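Deoxycytidylate deaminase (Cyanophage S-TIM5, PDB 4P9E) probably deaminates dCMP to dUMP with the help of a bound zinc ion, a step that supplies the precursor of thymidine nucleotides. Local coordinates at residues G88-C93 with K112-N117. Numbering follows the deposited sequence.
Sequences GSELFC and KVYYRN
Strands 90-93 and 112-115, the two parallel strands of a beta-alpha-beta unit joined through helix 99-107, meet side by side in the central sheet of the deaminase, with Leu91 beside Val113 and Phe92 beside Tyr114. Three backbone bonds fix the register: Leu91 N to Lys112 O (3.0 Å), Tyr114 N to Leu91 O (2.8 Å) and Cys93 N to Tyr114 O (2.8 Å). On the face covered by helix 6-20, the Phe92 and Tyr114 rings form an offset stack, centroids 4.4 Å apart and planes 3° from parallel. Their pairing across the strands puts both on this face, and matching torsions (chi1 -69° and -61°) lay the rings side by side, with Phe92 CZ 3.6 Å from Tyr114 CD2. The extended chain of Lys112 lays CE over the other ring face of Tyr114; its NZ forms a salt bridge with Glu136 and a weak hydrogen bond to Tyr114 OH. Tyrosine thus suits a place where carbon covers both ring faces while OH reaches a lysine NZ; the purely apolar Phe92 ring suits its buried place between Tyr114 and Tyr12 of helix 6-20. On the opposite sheet face, Leu91 CB lies 4.0 Å from Val113 CG2, and small Cys93 fits close to Glu72, the predicted proton donor. Helix 99-107 and its lead-in bring Cys101 and Cys98 to the zinc, within the strand-helix-strand crossover typical of the cytidine deaminase fold.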
loop_
_atom_site.group_PDB
_atom_site.type_symbol
_atom_site.label_atom_id
_atom_site.label_comp_id
_atom_site.label_asym_id
_atom_site.label_seq_id
_atom_site.Cartn_x
_atom_site.Cartn_y
_atom_site.Cartn_z
ATOM N N GLY A 88 4.356 -1.602 14.762
ATOM C CA GLY A 88 3.196 -1.594 15.635
ATOM C C GLY A 88 2.468 -2.921 15.737
ATOM O O GLY A 88 1.482 -3.050 16.450
ATOM N N SER A 89 2.954 -3.918 15.021
ATOM C CA SER A 89 2.364 -5.240 15.094
ATOM C C SER A 89 2.873 -5.997 16.309
ATOM O O SER A 89 3.740 -5.514 17.043
ATOM C CB SER A 89 2.718 -6.039 13.849
ATOM O OG SER A 89 4.095 -6.363 13.862
ATOM N N GLU A 90 2.330 -7.192 16.501
ATOM C CA GLU A 90 2.805 -8.100 17.535
ATOM C C GLU A 90 3.198 -9.437 16.949
ATOM O O GLU A 90 2.602 -9.913 15.992
ATOM C CB GLU A 90 1.726 -8.323 18.567
ATOM C CG GLU A 90 0.863 -7.105 18.755
ATOM C CD GLU A 90 0.190 -7.095 20.087
ATOM O OE1 GLU A 90 -0.897 -7.693 20.209
ATOM O OE2 GLU A 90 0.771 -6.501 21.010
ATOM N N LEU A 91 4.207 -10.045 17.543
ATOM C CA LEU A 91 4.679 -11.329 17.093
ATOM C C LEU A 91 4.249 -12.442 18.053
ATOM O O LEU A 91 4.580 -12.389 19.230
ATOM C CB LEU A 91 6.190 -11.266 17.045
ATOM C CG LEU A 91 6.870 -12.499 16.485
ATOM C CD1 LEU A 91 6.386 -12.735 15.061
ATOM C CD2 LEU A 91 8.361 -12.277 16.540
ATOM N N PHE A 92 3.501 -13.434 17.570
ATOM C CA PHE A 92 3.296 -14.658 18.347
ATOM C C PHE A 92 4.230 -15.733 17.835
ATOM O O PHE A 92 4.123 -16.174 16.702
ATOM C CB PHE A 92 1.869 -15.177 18.258
ATOM C CG PHE A 92 0.875 -14.309 18.934
ATOM C CD1 PHE A 92 0.369 -14.654 20.171
ATOM C CD2 PHE A 92 0.444 -13.134 18.344
ATOM C CE1 PHE A 92 -0.551 -13.841 20.794
ATOM C CE2 PHE A 92 -0.470 -12.329 18.975
ATOM C CZ PHE A 92 -0.963 -12.681 20.194
ATOM N N CYS A 93 5.151 -16.168 18.674
ATOM C CA CYS A 93 6.035 -17.229 18.274
ATOM C C CYS A 93 5.918 -18.430 19.240
ATOM O O CYS A 93 5.601 -18.258 20.414
ATOM C CB CYS A 93 7.464 -16.684 18.178
ATOM S SG CYS A 93 8.587 -17.742 17.214
ATOM N N LYS A 112 5.296 -5.935 20.634
ATOM C CA LYS A 112 5.424 -6.940 21.664
ATOM C C LYS A 112 5.585 -8.336 21.057
ATOM O O LYS A 112 5.045 -8.629 19.999
ATOM C CB LYS A 112 4.196 -6.882 22.574
ATOM C CG LYS A 112 4.082 -8.011 23.569
ATOM C CD LYS A 112 2.768 -7.915 24.288
ATOM C CE LYS A 112 2.741 -8.748 25.558
ATOM N NZ LYS A 112 1.380 -8.672 26.125
ATOM N N VAL A 113 6.345 -9.184 21.737
ATOM C CA VAL A 113 6.461 -10.595 21.386
ATOM C C VAL A 113 5.831 -11.525 22.457
ATOM O O VAL A 113 6.165 -11.442 23.634
ATOM C CB VAL A 113 7.947 -11.001 21.156
ATOM C CG1 VAL A 113 8.059 -12.493 20.843
ATOM C CG2 VAL A 113 8.583 -10.167 20.043
ATOM N N TYR A 114 4.911 -12.389 22.034
ATOM C CA TYR A 114 4.378 -13.470 22.861
ATOM C C TYR A 114 5.064 -14.784 22.471
ATOM O O TYR A 114 5.099 -15.138 21.290
ATOM C CB TYR A 114 2.874 -13.641 22.633
ATOM C CG TYR A 114 1.996 -12.461 22.973
ATOM C CD1 TYR A 114 1.301 -12.412 24.166
ATOM C CD2 TYR A 114 1.827 -11.406 22.075
ATOM C CE1 TYR A 114 0.478 -11.327 24.476
ATOM C CE2 TYR A 114 1.007 -10.315 22.376
ATOM C CZ TYR A 114 0.337 -10.287 23.574
ATOM O OH TYR A 114 -0.470 -9.218 23.880
ATOM N N TYR A 115 5.610 -15.506 23.444
ATOM C CA TYR A 115 6.161 -16.845 23.178
ATOM C C TYR A 115 5.615 -17.926 24.102
ATOM O O TYR A 115 5.188 -17.648 25.231
ATOM C CB TYR A 115 7.680 -16.853 23.238
ATOM C CG TYR A 115 8.235 -16.643 24.621
ATOM C CD1 TYR A 115 8.577 -17.725 25.421
ATOM C CD2 TYR A 115 8.438 -15.364 25.127
ATOM C CE1 TYR A 115 9.098 -17.547 26.682
ATOM C CE2 TYR A 115 8.948 -15.176 26.394
ATOM C CZ TYR A 115 9.283 -16.273 27.170
ATOM O OH TYR A 115 9.798 -16.099 28.442
ATOM N N ARG A 116 5.516 -19.149 23.595
ATOM C CA ARG A 116 5.126 -20.275 24.430
ATOM C C ARG A 116 6.286 -20.949 25.141
ATOM O O ARG A 116 6.166 -21.339 26.291
ATOM C CB ARG A 116 4.344 -21.309 23.631
ATOM C CG ARG A 116 3.698 -22.365 24.493
ATOM C CD ARG A 116 2.287 -22.649 24.050
ATOM N NE ARG A 116 1.312 -21.859 24.784
ATOM C CZ ARG A 116 0.037 -21.759 24.444
ATOM N NH1 ARG A 116 -0.417 -22.399 23.382
ATOM N NH2 ARG A 116 -0.785 -21.018 25.165
ATOM N N ASN A 117 7.397 -21.125 24.434
ATOM C CA ASN A 117 8.528 -21.888 24.950
ATOM C C ASN A 117 9.811 -21.097 25.061
ATOM O O ASN A 117 10.236 -20.458 24.111
ATOM C CB ASN A 117 8.787 -23.101 24.067
ATOM C CG ASN A 117 7.653 -24.076 24.090
ATOM O OD1 ASN A 117 6.894 -24.183 23.132
ATOM N ND2 ASN A 117 7.518 -24.794 25.192
#